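PDB 6LL8: inorganic pyrophosphatase from Shewanella sp. AS-11, which probably hydrolyses inorganic diphosphate to two phosphates with the help of divalent metal ions such as manganese. Local coordinates for residues Y5-K10 / A37-L42; P12-I17 / P44-I49. One frame throughout, in Å; residues are numbered along the deposited sequence. Where two conformers were deposited one is given.

Contact 1: Y5-K10 / A37-L42; sequences YVVGHK and ARLGEL. With MG (magnesium ion), chain C.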
loop_
_atom_site.group_PDB
_atom_site.type_symbol
_atom_site.label_atom_id
_atom_site.label_comp_id
_atom_site.label_asym_id
_atom_site.label_seq_id
_atom_site.Cartn_x
_atom_site.Cartn_y
_atom_site.Cartn_z
ATOM N N TYR A 5 -3.662 -12.283 14.964
ATOM C CA TYR A 5 -2.647 -11.378 14.412
ATOM C C TYR A 5 -3.297 -10.504 13.372
ATOM O O TYR A 5 -3.992 -10.990 12.481
ATOM C CB TYR A 5 -1.485 -12.169 13.824
ATOM C CG TYR A 5 -0.640 -12.814 14.879
ATOM C CD1 TYR A 5 0.401 -12.128 15.460
ATOM C CD2 TYR A 5 -0.864 -14.112 15.275
ATOM C CE1 TYR A 5 1.181 -12.696 16.445
ATOM C CE2 TYR A 5 -0.083 -14.694 16.254
ATOM C CZ TYR A 5 0.941 -13.991 16.838
ATOM O OH TYR A 5 1.722 -14.573 17.790
ATOM N N VAL A 6 -3.015 -9.217 13.459
ATOM C CA VAL A 6 -3.512 -8.203 12.521
ATOM C C VAL A 6 -2.358 -7.807 11.628
ATOM O O VAL A 6 -1.338 -7.328 12.157
ATOM C CB VAL A 6 -4.096 -6.997 13.272
ATOM C CG1 VAL A 6 -4.737 -6.059 12.263
ATOM C CG2 VAL A 6 -5.092 -7.425 14.337
ATOM N N VAL A 7 -2.450 -8.056 10.329
ATOM C CA VAL A 7 -1.253 -7.923 9.475
ATOM C C VAL A 7 -1.660 -7.489 8.068
ATOM O O VAL A 7 -2.594 -8.019 7.456
ATOM C CB VAL A 7 -0.417 -9.191 9.503
ATOM C CG1 VAL A 7 -1.160 -10.362 8.971
ATOM C CG2 VAL A 7 0.886 -9.021 8.760
ATOM N N GLY A 8 -0.895 -6.536 7.574
ATOM C CA GLY A 8 -1.065 -6.001 6.226
ATOM C C GLY A 8 -0.217 -6.701 5.200
ATOM O O GLY A 8 0.265 -7.807 5.397
ATOM N N HIS A 9 -0.094 -6.069 4.043
ATOM C CA HIS A 9 0.542 -6.750 2.910
ATOM C C HIS A 9 2.032 -6.952 3.115
ATOM O O HIS A 9 2.705 -6.170 3.795
ATOM C CB HIS A 9 0.222 -6.073 1.566
ATOM C CG HIS A 9 0.450 -4.600 1.440
ATOM N ND1 HIS A 9 1.702 -4.021 1.307
ATOM C CD2 HIS A 9 -0.441 -3.580 1.362
ATOM C CE1 HIS A 9 1.515 -2.683 1.184
ATOM N NE2 HIS A 9 0.221 -2.385 1.215
ATOM N N LYS A 10 2.563 -7.942 2.398
ATOM C CA LYS A 10 3.998 -8.038 2.150
ATOM C C LYS A 10 4.505 -6.686 1.669
ATOM O O LYS A 10 3.807 -5.981 0.957
ATOM C CB LYS A 10 4.279 -9.122 1.120
ATOM C CG LYS A 10 4.214 -10.555 1.607
ATOM C CD LYS A 10 4.652 -11.555 0.565
ATOM C CE LYS A 10 4.836 -12.940 1.131
ATOM N NZ LYS A 10 5.350 -13.814 0.042
ATOM N N ALA A 37 1.106 -7.129 13.656
ATOM C CA ALA A 37 2.307 -7.731 13.095
ATOM C C ALA A 37 2.626 -7.105 11.746
ATOM O O ALA A 37 1.816 -6.363 11.166
ATOM C CB ALA A 37 2.175 -9.226 13.011
ATOM N N ARG A 38 3.795 -7.445 11.242
ATOM C CA ARG A 38 4.269 -6.990 9.936
ATOM C C ARG A 38 5.032 -8.113 9.230
ATOM O O ARG A 38 5.702 -8.914 9.890
ATOM C CB ARG A 38 5.140 -5.749 10.035
ATOM C CG ARG A 38 6.420 -5.925 10.836
ATOM C CD ARG A 38 7.120 -4.602 11.079
ATOM N NE ARG A 38 8.179 -4.743 12.059
ATOM C CZ ARG A 38 9.457 -4.971 11.823
ATOM N NH1 ARG A 38 9.928 -5.057 10.602
ATOM N NH2 ARG A 38 10.276 -5.062 12.854
ATOM N N LEU A 39 4.981 -8.094 7.912
ATOM C CA LEU A 39 5.643 -9.094 7.043
ATOM C C LEU A 39 6.966 -8.602 6.487
ATOM O O LEU A 39 7.571 -9.332 5.715
ATOM C CB LEU A 39 4.719 -9.440 5.898
ATOM C CG LEU A 39 3.521 -10.287 6.256
ATOM C CD1 LEU A 39 2.492 -10.379 5.125
ATOM C CD2 LEU A 39 3.959 -11.689 6.651
ATOM N N GLY A 40 7.396 -7.409 6.831
ATOM C CA GLY A 40 8.646 -6.857 6.311
ATOM C C GLY A 40 9.097 -5.697 7.147
ATOM O O GLY A 40 8.441 -5.319 8.113
ATOM N N GLU A 41 10.218 -5.134 6.739
ATOM C CA GLU A 41 10.779 -3.919 7.338
ATOM C C GLU A 41 9.922 -2.714 6.983
ATOM O O GLU A 41 9.109 -2.742 6.066
ATOM C CB GLU A 41 12.217 -3.713 6.863
ATOM C CG GLU A 41 13.128 -4.878 7.230
ATOM C CD GLU A 41 13.445 -5.310 8.681
ATOM O OE1 GLU A 41 12.868 -4.830 9.715
ATOM O OE2 GLU A 41 14.310 -6.200 8.793
ATOM N N LEU A 42 10.079 -1.684 7.787
ATOM C CA LEU A 42 9.391 -0.410 7.538
ATOM C C LEU A 42 10.116 0.420 6.487
ATOM O O LEU A 42 11.337 0.448 6.430
ATOM C CB LEU A 42 9.270 0.377 8.833
ATOM C CG LEU A 42 7.974 0.133 9.587
ATOM C CD1 LEU A 42 7.856 -1.327 9.994
ATOM C CD2 LEU A 42 7.927 1.076 10.780
HETATM MG MG MG C . -0.828 -0.444 1.423
HETATM O O HOH W 1 1.203 -4.982 8.852
HETATM O O HOH W 2 2.920 -6.419 6.767
#
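Val6 and Ala37 join strands 4-7 and 34-38 through a direct backbone hydrogen bond, from Ala37 N to Val6 O at 2.9 Å. The two strands are parallel neighbours in the six-stranded sheet, linked in a beta-alpha-beta unit by helix 14-29. On one face of the sheet Val7 and Ala37 lie side by side. The Tyr5 ring leans obliquely against Ala37, with CD1 4.2 Å from Ala37 CB.

Beyond Arg38 the second strand has ended, and Leu39 takes over the contact. Val7 CG2 meets Leu39 CG at 3.8 Å, and the two side chains cross at about a right angle. That methyl is turned anti to the Val7 backbone N, which sets it beside the carbonyl carbon and over Ala37 O. Leu39 CD1 reaches further, to 3.4 Å from Gly8 O, and also packs against the backbone N and CG of Lys10. The rest of the Lys10 chain runs extended away from Leu39 to a salt bridge with Asp82.

Two waters sit between the backbones where they separate. One accepts from Gly8 N and lies within hydrogen-bonding distance of Ala37 O, at 2.8 Å. The other accepts from Leu39 N at 2.9 Å and lies within hydrogen-bonding distance of His9 O.

The CB of His9 points away from 37-42, and its ring lies at the metal. His9 NE2 binds a magnesium ion at 2.2 Å, together with Asp13 and Asp73. On the other side of the ring, ND1 donates to Lys10 O, which lies close to the ring plane but receives the proton from above its own carbonyl plane. This bond and the metal bond together hold the imidazole's rotation. The contact passes from a backbone-bonded strand pair, with apolar side chains around it, to the loop that presents His9 to the metal.

Contact 2: P12-I17 / P44-I49; sequences PDSDSI and PETAFI. With MG (magnesium ion), chain F; MG (magnesium ion), chain C; MG (magnesium ion), chain D; 2PN (imidodiphosphoric acid), chain I.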
loop_
_atom_site.group_PDB
_atom_site.type_symbol
_atom_site.label_atom_id
_atom_site.label_comp_id
_atom_site.label_asym_id
_atom_site.label_seq_id
_atom_site.Cartn_x
_atom_site.Cartn_y
_atom_site.Cartn_z
ATOM N N PRO A 12 5.201 -3.957 3.564
ATOM C CA PRO A 12 4.146 -3.111 4.128
ATOM C C PRO A 12 4.464 -1.636 3.918
ATOM O O PRO A 12 5.596 -1.195 4.043
ATOM C CB PRO A 12 4.171 -3.460 5.601
ATOM C CG PRO A 12 5.543 -4.003 5.862
ATOM C CD PRO A 12 5.894 -4.759 4.585
ATOM N N ASP A 13 3.394 -0.878 3.738
ATOM C CA ASP A 13 3.419 0.586 3.724
ATOM C C ASP A 13 2.773 1.121 4.995
ATOM O O ASP A 13 2.394 0.362 5.903
ATOM C CB ASP A 13 2.786 1.092 2.458
ATOM C CG ASP A 13 1.369 0.578 2.225
ATOM O OD1 ASP A 13 0.737 0.023 3.153
ATOM O OD2 ASP A 13 0.852 0.717 1.090
ATOM N N SER A 14 2.648 2.424 5.087
ATOM C CA SER A 14 2.129 3.054 6.301
ATOM C C SER A 14 0.713 2.574 6.587
ATOM O O SER A 14 0.374 2.388 7.768
ATOM C CB SER A 14 2.235 4.552 6.229
ATOM O OG SER A 14 3.578 4.943 6.128
ATOM N N ASP A 15 -0.142 2.461 5.600
ATOM C CA ASP A 15 -1.501 1.984 5.861
ATOM C C ASP A 15 -1.476 0.599 6.478
ATOM O O ASP A 15 -2.176 0.339 7.468
ATOM C CB ASP A 15 -2.285 1.995 4.555
ATOM C CG ASP A 15 -3.781 1.836 4.617
ATOM O OD1 ASP A 15 -4.356 2.140 5.704
ATOM O OD2 ASP A 15 -4.395 1.491 3.581
ATOM N N SER A 16 -0.678 -0.301 5.943
ATOM C CA SER A 16 -0.579 -1.668 6.465
ATOM C C SER A 16 -0.020 -1.681 7.886
ATOM O O SER A 16 -0.437 -2.528 8.685
ATOM C CB SER A 16 0.260 -2.537 5.550
ATOM O OG SER A 16 -0.477 -3.058 4.458
ATOM N N ILE A 17 0.978 -0.873 8.186
ATOM C CA ILE A 17 1.610 -0.862 9.527
ATOM C C ILE A 17 0.691 -0.161 10.506
ATOM O O ILE A 17 0.368 -0.684 11.589
ATOM C CB ILE A 17 2.999 -0.218 9.470
ATOM C CG1 ILE A 17 3.936 -1.047 8.597
ATOM C CG2 ILE A 17 3.536 0.026 10.861
ATOM C CD1 ILE A 17 4.240 -2.450 9.087
ATOM N N PRO A 44 11.178 4.209 5.086
ATOM C CA PRO A 44 11.501 5.463 5.770
ATOM C C PRO A 44 10.284 6.290 6.161
ATOM O O PRO A 44 10.261 6.868 7.246
ATOM C CB PRO A 44 12.453 6.170 4.818
ATOM C CG PRO A 44 13.135 5.018 4.083
ATOM C CD PRO A 44 12.032 3.982 3.902
ATOM N N GLU A 45 9.293 6.357 5.279
ATOM C CA GLU A 45 8.076 7.141 5.594
ATOM C C GLU A 45 7.405 6.568 6.831
ATOM O O GLU A 45 6.989 7.312 7.746
ATOM C CB GLU A 45 7.103 7.100 4.415
ATOM C CG GLU A 45 5.846 7.896 4.643
ATOM C CD GLU A 45 4.584 7.516 3.926
ATOM O OE1 GLU A 45 4.047 6.479 4.147
ATOM O OE2 GLU A 45 4.114 8.376 3.231
ATOM N N THR A 46 7.235 5.250 6.898
ATOM C CA THR A 46 6.537 4.652 8.043
ATOM C C THR A 46 7.357 4.843 9.311
ATOM O O THR A 46 6.799 5.110 10.373
ATOM C CB THR A 46 6.207 3.176 7.821
ATOM O OG1 THR A 46 5.521 3.045 6.569
ATOM C CG2 THR A 46 5.354 2.634 8.942
ATOM N N ALA A 47 8.673 4.701 9.229
ATOM C CA ALA A 47 9.522 4.927 10.409
ATOM C C ALA A 47 9.304 6.354 10.917
ATOM O O ALA A 47 9.263 6.575 12.129
ATOM C CB ALA A 47 10.965 4.639 10.061
ATOM N N PHE A 48 9.232 7.316 10.001
ATOM C CA PHE A 48 8.998 8.724 10.347
ATOM C C PHE A 48 7.698 8.871 11.102
ATOM O O PHE A 48 7.619 9.566 12.134
ATOM C CB PHE A 48 9.048 9.554 9.066
ATOM C CG PHE A 48 8.695 11.009 9.223
ATOM C CD1 PHE A 48 9.677 11.919 9.521
ATOM C CD2 PHE A 48 7.390 11.467 9.070
ATOM C CE1 PHE A 48 9.375 13.260 9.687
ATOM C CE2 PHE A 48 7.089 12.822 9.218
ATOM C CZ PHE A 48 8.098 13.703 9.506
ATOM N N ILE A 49 6.634 8.254 10.592
ATOM C CA ILE A 49 5.296 8.373 11.236
ATOM C C ILE A 49 5.344 7.769 12.652
ATOM O O ILE A 49 4.852 8.377 13.613
ATOM C CB ILE A 49 4.245 7.681 10.368
ATOM C CG1 ILE A 49 4.040 8.410 9.029
ATOM C CG2 ILE A 49 2.932 7.527 11.128
ATOM C CD1 ILE A 49 3.262 7.576 8.021
HETATM MG MG MG F . -0.458 2.757 0.957
HETATM MG MG MG C . -0.828 -0.444 1.423
HETATM MG MG MG D . -3.842 1.272 1.559
HETATM P P1 2PN I . -2.117 0.877 -1.079
HETATM O O1 2PN I . -1.512 -0.361 -0.422
HETATM O O2 2PN I . -1.166 2.044 -1.087
HETATM O O3 2PN I . -3.455 1.224 -0.454
HETATM N N1 2PN I . -2.425 0.474 -2.644
HETATM P P2 2PN I . -1.785 0.896 -4.105
HETATM O O4 2PN I . -1.485 -0.437 -4.785
HETATM O O5 2PN I . -0.514 1.680 -3.858
HETATM O O6 2PN I . -2.829 1.689 -4.851
HETATM O O HOH W 3 6.495 0.534 5.992
HETATM O O HOH W 4 3.343 4.618 2.658
HETATM O O HOH W 5 0.470 3.752 2.944
HETATM O O HOH W 6 0.934 3.902 -0.597
#
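Ser14 points at helix 44-53 from the first turn of helix 14-29, and its side chain carries most of the polar contact. Ser14 CB lies 3.4 Å from Glu45 OE1 and also near the CD1 methyl of Ile49. From CB the chain goes on to OG. A chi1 of -62° sets OG beside the backbone N, within bonding distance of both Glu45 and Thr46. Ser14 OG donates to Glu45 OE1 at 2.6 Å. The carboxylate oxygen is met on its anti side, 27° out of plane. Ser14 OG also lies 2.8 Å from Thr46 OG1, a hydrogen-bonded pair whose proton has another possible acceptor. Ile49 CD1 lies 3.3 Å from Ser14 OG.

Beside this polar cluster Thr46 CG2 packs obliquely on Ile17, 3.7 Å from its CG2. Thr46 OG1 is also tied to Ser43. Water links it to Pro12 O, and a second water donates to Glu45 OE1. The other carboxylate oxygen of Glu45 is hydrogen-bonded to Ser146, so both ends of this buried group have partners.

On the far side of the helix start lies the metal centre. Asp13 is the N-cap: its OD1 accepts from Ser16 N at 3.1 Å, nearly along the C-O axis. The same carboxylate grips one magnesium ion with both oxygens, and OD2 also bridges to a second magnesium ion. Asp15 OD2 binds a third at 2.1 Å. Each of the three ions also takes a different oxygen from the P1 phosphoryl group of imidodiphosphate.

Two magnesium ions and the capping bond share the Asp13 carboxylate and fix it in place. One short turn therefore serves two ends: Asp13 and Asp15 bind the magnesium ions that take the ligand oxygens, while Ser14 between them ties the turn to helix 44-53.

Contacts 1 and 2 lie with their centres 10 Å apart in the DHH family region. Their segments alternate along the chain: 5-10, 12-17, 37-42, then 44-49. Strand 4-7, helix 14-29 and strand 34-38 form one beta-alpha-beta unit, and helix 44-53 follows. Contact 1 pairs the two strands of the unit; contact 2 joins its helix to helix 44-53. They touch directly, with a probable hydrogen bond from His9 N to Ser16 OG and packing of Arg38 on Ile17. His9 of one and Asp13 of the other bind the same magnesium ion. The loop after strand 4-7 and the start of helix 14-29 thus meet at one metal centre, with helix 44-53 packed beside them.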